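Local coordinates for MmeI (Methylophilus methylotrophus, PDB 5HR4), which is a type IIL restriction-modification enzyme that binds DNA and probably methylates adenine at N6 with S-adenosyl-L-methionine as methyl donor, at residues A[543-548]-A[627-632]; A[795-800]-A[894-899]. One frame throughout, in Å; residues are numbered along the deposited sequence.

How the interactions relate
Interaction 1 closes first along the chain. It brings residues 543-548, near the start of helix 544-556 in the methyltransferase region, against the loop 627-632 in the target recognition region, closing an excursion of 78 residues with more strand than helix. Interaction 2 opens only later, so the two are in series and neither nests nor crosses. It joins helix 792-801 of the target recognition region to helix 888-903 of the C-terminal region, closing an excursion of 93 residues, about half of them helical. The centres of interactions 1 and 2 lie about 13 Å apart. They touch where Tyr899 OH packs against Ala627 and takes a weak hydrogen bond from Cys628 N. DNA lies against interaction 1.

Interaction 1 of 2, residues A[543-548]-A[627-632]; sequences QGEQVS and ACKRQQ. With nucleotides of chain B.
Glu545 and Ser548, one turn apart near the start of helix 544-556, lie against Lys629 and Cys628 of an irregular loop. The backbones come closest at Ser548 and Cys628, whose CA atoms are 5.8 Å apart. They stand somewhat further apart at Glu545 and Lys629, where long side chains bridge the gap. These two side chains run side by side and point the same way. Lys629 NZ donates a 2.9 Å hydrogen bond to Glu545 OE1, as part of a salt bridge. The ammonium meets OE1 on its anti side, 17° out of the carboxylate plane. Glu545 turns CG into the space flanked by its own N and C (chi1 89°), and the extended chain beyond it carries the carboxylate along the DNA backbone. Glu545 OE2 makes a salt bridge with Lys487, so each carboxylate oxygen has its own lysine. These lysines probably offset its charge beside the phosphates. With an alanine here, Lys629 would probably keep only a long, weak ion pair with Asp510, Lys487 would lose this carboxylate, and both lysine ends would be freer to move. At the other end, Ser548 OG lies 3.6 Å from Cys628 CA. The DNA strand of chain B runs past both segments. Glu545 N donates a hydrogen bond of 2.9 Å to OP1 of DC5 of chain B, with an N-H...O angle of 157°. Lys629 CE lies beside OP1 of DC4 of chain B, so the loop also borders the DNA backbone. The contact ties the methyltransferase region to the target recognition region next to the bound strand. A backbone N-H near a helix N terminus holding a phosphate oxygen is a familiar way for proteins to grip DNA, and the helix dipole would probably strengthen it.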
loop_
_atom_site.group_PDB
_atom_site.type_symbol
_atom_site.label_atom_id
_atom_site.label_comp_id
_atom_site.label_asym_id
_atom_site.label_seq_id
_atom_site.Cartn_x
_atom_site.Cartn_y
_atom_site.Cartn_z
ATOM N N GLN A 543 6.804 -0.367 11.131
ATOM C CA GLN A 543 7.834 0.628 11.389
ATOM C C GLN A 543 7.292 1.676 12.353
ATOM O O GLN A 543 6.081 1.899 12.445
ATOM C CB GLN A 543 8.299 1.299 10.081
ATOM C CG GLN A 543 8.751 0.323 8.975
ATOM C CD GLN A 543 8.837 0.972 7.594
ATOM O OE1 GLN A 543 8.541 2.144 7.439
ATOM N NE2 GLN A 543 9.229 0.203 6.588
ATOM N N GLY A 544 8.213 2.298 13.082
ATOM C CA GLY A 544 7.935 3.478 13.877
ATOM C C GLY A 544 6.725 3.356 14.777
ATOM O O GLY A 544 6.460 2.300 15.367
ATOM N N GLU A 545 5.954 4.459 14.852
ATOM C CA GLU A 545 4.927 4.661 15.877
ATOM C C GLU A 545 3.800 3.640 15.820
ATOM O O GLU A 545 3.048 3.518 16.793
ATOM C CB GLU A 545 4.328 6.068 15.763
ATOM C CG GLU A 545 3.117 6.193 14.832
ATOM C CD GLU A 545 2.623 7.646 14.674
ATOM O OE1 GLU A 545 2.815 8.468 15.607
ATOM O OE2 GLU A 545 2.042 7.972 13.609
ATOM N N GLN A 546 3.661 2.913 14.720
ATOM C CA GLN A 546 2.545 1.992 14.575
ATOM C C GLN A 546 2.825 0.611 15.155
ATOM O O GLN A 546 1.868 -0.090 15.522
ATOM C CB GLN A 546 2.160 1.864 13.098
ATOM C CG GLN A 546 2.211 3.177 12.319
ATOM C CD GLN A 546 1.214 3.223 11.182
ATOM O OE1 GLN A 546 0.132 2.641 11.258
ATOM N NE2 GLN A 546 1.567 3.933 10.120
ATOM N N VAL A 547 4.103 0.219 15.273
ATOM C CA VAL A 547 4.440 -1.131 15.726
ATOM C C VAL A 547 3.989 -1.348 17.163
ATOM O O VAL A 547 3.547 -2.441 17.535
ATOM C CB VAL A 547 5.950 -1.382 15.568
ATOM C CG1 VAL A 547 6.289 -2.858 15.803
ATOM C CG2 VAL A 547 6.395 -0.946 14.210
ATOM N N SER A 548 4.095 -0.316 17.994
ATOM C CA SER A 548 3.609 -0.406 19.364
ATOM C C SER A 548 2.089 -0.449 19.442
ATOM O O SER A 548 1.555 -0.932 20.445
ATOM C CB SER A 548 4.114 0.784 20.187
ATOM O OG SER A 548 5.498 1.046 19.964
ATOM N N ALA A 627 9.964 -1.573 20.589
ATOM C CA ALA A 627 10.408 -0.295 21.138
ATOM C C ALA A 627 9.247 0.703 21.144
ATOM O O ALA A 627 8.628 0.949 20.102
ATOM C CB ALA A 627 11.585 0.234 20.323
ATOM N N CYS A 628 8.946 1.272 22.314
ATOM C CA CYS A 628 7.792 2.151 22.496
ATOM C C CYS A 628 8.217 3.610 22.531
ATOM O O CYS A 628 9.235 3.951 23.132
ATOM C CB CYS A 628 7.043 1.839 23.796
ATOM S SG CYS A 628 6.482 0.136 24.012
ATOM N N LYS A 629 7.423 4.461 21.887
ATOM C CA LYS A 629 7.452 5.910 22.090
ATOM C C LYS A 629 7.696 6.261 23.554
ATOM O O LYS A 629 7.099 5.664 24.458
ATOM C CB LYS A 629 6.108 6.505 21.651
ATOM C CG LYS A 629 6.117 7.557 20.549
ATOM C CD LYS A 629 4.666 7.874 20.236
ATOM C CE LYS A 629 4.486 8.877 19.114
ATOM N NZ LYS A 629 3.122 8.717 18.501
ATOM N N ARG A 630 8.573 7.240 23.780
ATOM C CA ARG A 630 8.819 7.777 25.110
ATOM C C ARG A 630 8.947 9.285 25.014
ATOM O O ARG A 630 9.394 9.820 23.997
ATOM C CB ARG A 630 10.100 7.250 25.753
ATOM C CG ARG A 630 10.227 5.776 25.783
ATOM C CD ARG A 630 11.403 5.359 26.642
ATOM N NE ARG A 630 11.024 5.282 28.046
ATOM C CZ ARG A 630 11.504 6.080 28.991
ATOM N NH1 ARG A 630 12.408 6.997 28.676
ATOM N NH2 ARG A 630 11.102 5.944 30.252
ATOM N N GLN A 631 8.566 9.971 26.089
ATOM C CA GLN A 631 8.667 11.424 26.102
ATOM C C GLN A 631 10.018 11.909 26.608
ATOM O O GLN A 631 10.398 13.053 26.332
ATOM C CB GLN A 631 7.528 12.032 26.935
ATOM N N GLN A 632 10.763 11.060 27.302
ATOM C CA GLN A 632 12.085 11.394 27.806
ATOM C C GLN A 632 12.982 10.170 27.637
ATOM O O GLN A 632 12.484 9.048 27.531
ATOM C CB GLN A 632 12.008 11.842 29.273
ATOM P P DC B 4 6.101 12.144 18.054
ATOM O OP1 DC B 4 5.461 11.808 19.348
ATOM O OP2 DC B 4 7.577 12.248 17.946
ATOM O "O5'" DC B 4 5.622 11.054 17.027
ATOM C "C5'" DC B 4 6.507 10.580 16.018
ATOM C "C4'" DC B 4 5.675 10.115 14.857
ATOM O "O4'" DC B 4 4.858 11.219 14.408
ATOM C "C3'" DC B 4 6.425 9.579 13.649
ATOM O "O3'" DC B 4 5.823 8.328 13.274
ATOM C "C2'" DC B 4 6.237 10.679 12.582
ATOM C "C1'" DC B 4 4.969 11.394 13.021
ATOM N N1 DC B 4 4.959 12.888 12.761
ATOM C C2 DC B 4 3.736 13.537 12.550
ATOM O O2 DC B 4 2.696 12.870 12.553
ATOM N N3 DC B 4 3.723 14.883 12.346
ATOM C C4 DC B 4 4.862 15.566 12.357
ATOM N N4 DC B 4 4.796 16.877 12.132
ATOM C C5 DC B 4 6.126 14.928 12.570
ATOM C C6 DC B 4 6.128 13.601 12.777
ATOM P P DC B 5 6.343 7.450 12.030
ATOM O OP1 DC B 5 6.073 6.027 12.358
ATOM O OP2 DC B 5 7.664 7.931 11.590
ATOM O "O5'" DC B 5 5.359 7.858 10.853
ATOM C "C5'" DC B 5 3.983 7.675 10.990
ATOM C "C4'" DC B 5 3.278 8.603 10.038
ATOM O "O4'" DC B 5 3.589 9.958 10.372
ATOM C "C3'" DC B 5 3.749 8.497 8.606
ATOM O "O3'" DC B 5 3.090 7.434 7.983
ATOM C "C2'" DC B 5 3.338 9.854 8.015
ATOM C "C1'" DC B 5 3.254 10.753 9.257
ATOM N N1 DC B 5 4.155 11.898 9.241
ATOM C C2 DC B 5 3.612 13.183 9.185
ATOM O O2 DC B 5 2.391 13.305 9.107
ATOM N N3 DC B 5 4.442 14.252 9.197
ATOM C C4 DC B 5 5.766 14.057 9.274
ATOM N N4 DC B 5 6.566 15.134 9.289
ATOM C C5 DC B 5 6.328 12.744 9.339
ATOM C C6 DC B 5 5.490 11.708 9.330
#

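Interaction 2 of 2, residues A[795-800]-A[894-899]; sequences NCWMRN and FLFETY
Trp797 of helix 792-801 packs against Leu895, Phe896 and Tyr899 of helix 888-903 in a buried, apolar helix-helix contact built on an aromatic cluster. It joins the target recognition region to the C-terminal region. Segments 795-800 and 894-899 are nearly perpendicular (signed crossing angle -85°), and their axes approach to 11.2 Å, a wide spacing that the large indole spans. No hydrogen bond crosses between the segments. Trp797 carries its ring system out with CG anti to the backbone N (chi1 -173°), and the six-membered ring reaches the second helix. There, Trp797 CE3 rests 3.7 Å from Leu895 CB. On Phe896, Trp797 CZ3 lies over one face of the phenyl ring, offset toward the rim. The closest atoms of this pair are Trp797 CZ3 and Phe896 CE1, also 3.7 Å apart. The two ring planes are inclined at 44°, so the pair is oblique. Trp797 CH2 points to the root of the tyrosine side chain, 3.9 Å from Tyr899 CB. The Tyr899 ring is likewise oblique to the indole. Beside the cluster, Cys796 SG makes a looser apolar contact of 4.3 Å with Leu895 CD1. The polar groups of the aromatic residues find partners outside the pair of helices. Trp797 NE1 hydrogen-bonds Thr819 OG1, which helps to fix the turn of the indole, and Phe820 meets the same ring system. Each helix also has a side chain folded back on its own backbone. Thr898 OG1 donates to Phe894 O, which takes the backbone bond from Thr898 N on the opposite face of its carbonyl plane. In helix 792-801, Asn800 ND2 donates a bond of 2.7 Å to Cys796 O, with the acceptor lying almost in the asparagine amide plane.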
loop_
_atom_site.group_PDB
_atom_site.type_symbol
_atom_site.label_atom_id
_atom_site.label_comp_id
_atom_site.label_asym_id
_atom_site.label_seq_id
_atom_site.Cartn_x
_atom_site.Cartn_y
_atom_site.Cartn_z
ATOM N N ASN A 795 22.873 4.848 14.363
ATOM C CA ASN A 795 22.230 4.743 13.052
ATOM C C ASN A 795 21.626 3.359 12.838
ATOM O O ASN A 795 20.596 3.213 12.161
ATOM C CB ASN A 795 23.225 5.047 11.938
ATOM C CG ASN A 795 23.495 6.527 11.781
ATOM O OD1 ASN A 795 22.696 7.246 11.189
ATOM N ND2 ASN A 795 24.632 6.993 12.289
ATOM N N CYS A 796 22.241 2.329 13.402
ATOM C CA CYS A 796 21.605 1.023 13.343
ATOM C C CYS A 796 20.304 1.025 14.144
ATOM O O CYS A 796 19.298 0.429 13.727
ATOM C CB CYS A 796 22.575 -0.043 13.845
ATOM S SG CYS A 796 21.789 -1.592 14.111
ATOM N N TRP A 797 20.304 1.708 15.291
ATOM C CA TRP A 797 19.082 1.841 16.073
ATOM C C TRP A 797 18.017 2.601 15.289
ATOM O O TRP A 797 16.912 2.092 15.070
ATOM C CB TRP A 797 19.383 2.530 17.401
ATOM C CG TRP A 797 18.219 2.543 18.318
ATOM C CD1 TRP A 797 17.432 3.616 18.641
ATOM C CD2 TRP A 797 17.690 1.427 19.033
ATOM N NE1 TRP A 797 16.459 3.236 19.523
ATOM C CE2 TRP A 797 16.588 1.894 19.777
ATOM C CE3 TRP A 797 18.045 0.083 19.125
ATOM C CZ2 TRP A 797 15.832 1.058 20.593
ATOM C CZ3 TRP A 797 17.298 -0.743 19.934
ATOM C CH2 TRP A 797 16.202 -0.251 20.663
ATOM N N MET A 798 18.344 3.819 14.846
ATOM C CA MET A 798 17.450 4.590 13.980
ATOM C C MET A 798 16.875 3.749 12.837
ATOM O O MET A 798 15.676 3.836 12.543
ATOM C CB MET A 798 18.202 5.802 13.427
ATOM C CG MET A 798 17.442 6.605 12.380
ATOM S SD MET A 798 17.557 5.971 10.686
ATOM C CE MET A 798 19.320 6.007 10.384
ATOM N N ARG A 799 17.718 2.935 12.179
ATOM C CA ARG A 799 17.289 2.106 11.047
ATOM C C ARG A 799 16.241 1.085 11.440
ATOM O O ARG A 799 15.395 0.714 10.615
ATOM C CB ARG A 799 18.476 1.354 10.453
ATOM C CG ARG A 799 19.081 1.942 9.201
ATOM C CD ARG A 799 20.337 1.185 8.830
ATOM N NE ARG A 799 21.397 2.135 8.536
ATOM C CZ ARG A 799 22.500 2.310 9.258
ATOM N NH1 ARG A 799 22.741 1.578 10.337
ATOM N NH2 ARG A 799 23.369 3.228 8.880
ATOM N N ASN A 800 16.287 0.598 12.680
ATOM C CA ASN A 800 15.444 -0.517 13.093
ATOM C C ASN A 800 14.169 -0.112 13.828
ATOM O O ASN A 800 13.107 -0.692 13.568
ATOM C CB ASN A 800 16.260 -1.467 13.958
ATOM C CG ASN A 800 17.117 -2.352 13.133
ATOM O OD1 ASN A 800 16.659 -3.379 12.641
ATOM N ND2 ASN A 800 18.362 -1.953 12.934
ATOM N N PHE A 894 21.975 -6.915 19.572
ATOM C CA PHE A 894 22.683 -6.573 20.801
ATOM C C PHE A 894 22.097 -5.335 21.465
ATOM O O PHE A 894 21.954 -5.290 22.692
ATOM C CB PHE A 894 24.166 -6.363 20.498
ATOM C CG PHE A 894 24.971 -5.922 21.682
ATOM C CD1 PHE A 894 25.054 -4.581 22.027
ATOM C CD2 PHE A 894 25.663 -6.847 22.441
ATOM C CE1 PHE A 894 25.798 -4.179 23.116
ATOM C CE2 PHE A 894 26.404 -6.450 23.526
ATOM C CZ PHE A 894 26.478 -5.116 23.864
ATOM N N LEU A 895 21.786 -4.305 20.681
ATOM C CA LEU A 895 21.086 -3.157 21.239
ATOM C C LEU A 895 19.773 -3.569 21.897
ATOM O O LEU A 895 19.408 -3.036 22.948
ATOM C CB LEU A 895 20.846 -2.122 20.147
ATOM C CG LEU A 895 22.154 -1.502 19.676
ATOM C CD1 LEU A 895 21.964 -0.796 18.347
ATOM C CD2 LEU A 895 22.695 -0.553 20.736
ATOM N N PHE A 896 19.048 -4.526 21.310
ATOM C CA PHE A 896 17.771 -4.893 21.919
ATOM C C PHE A 896 17.952 -5.667 23.224
ATOM O O PHE A 896 17.085 -5.592 24.104
ATOM C CB PHE A 896 16.909 -5.694 20.949
ATOM C CG PHE A 896 15.985 -4.847 20.110
ATOM C CD1 PHE A 896 16.431 -4.274 18.924
ATOM C CD2 PHE A 896 14.672 -4.638 20.489
ATOM C CE1 PHE A 896 15.592 -3.513 18.136
ATOM C CE2 PHE A 896 13.830 -3.877 19.700
ATOM C CZ PHE A 896 14.294 -3.317 18.526
ATOM N N GLU A 897 19.043 -6.429 23.375
ATOM C CA GLU A 897 19.341 -6.985 24.692
ATOM C C GLU A 897 19.567 -5.865 25.702
ATOM O O GLU A 897 19.029 -5.904 26.814
ATOM C CB GLU A 897 20.551 -7.921 24.628
ATOM N N THR A 898 20.332 -4.838 25.316
ATOM C CA THR A 898 20.533 -3.683 26.186
ATOM C C THR A 898 19.223 -2.942 26.437
ATOM O O THR A 898 18.884 -2.617 27.582
ATOM C CB THR A 898 21.552 -2.731 25.569
ATOM O OG1 THR A 898 22.606 -3.488 24.962
ATOM C CG2 THR A 898 22.126 -1.801 26.638
ATOM N N TYR A 899 18.484 -2.640 25.371
ATOM C CA TYR A 899 17.210 -1.959 25.543
ATOM C C TYR A 899 16.316 -2.710 26.514
ATOM O O TYR A 899 15.658 -2.101 27.364
ATOM C CB TYR A 899 16.514 -1.796 24.193
ATOM C CG TYR A 899 15.100 -1.266 24.287
ATOM C CD1 TYR A 899 14.852 0.105 24.415
ATOM C CD2 TYR A 899 14.015 -2.128 24.245
ATOM C CE1 TYR A 899 13.557 0.595 24.504
ATOM C CE2 TYR A 899 12.719 -1.648 24.334
ATOM C CZ TYR A 899 12.493 -0.289 24.465
ATOM O OH TYR A 899 11.197 0.172 24.542
#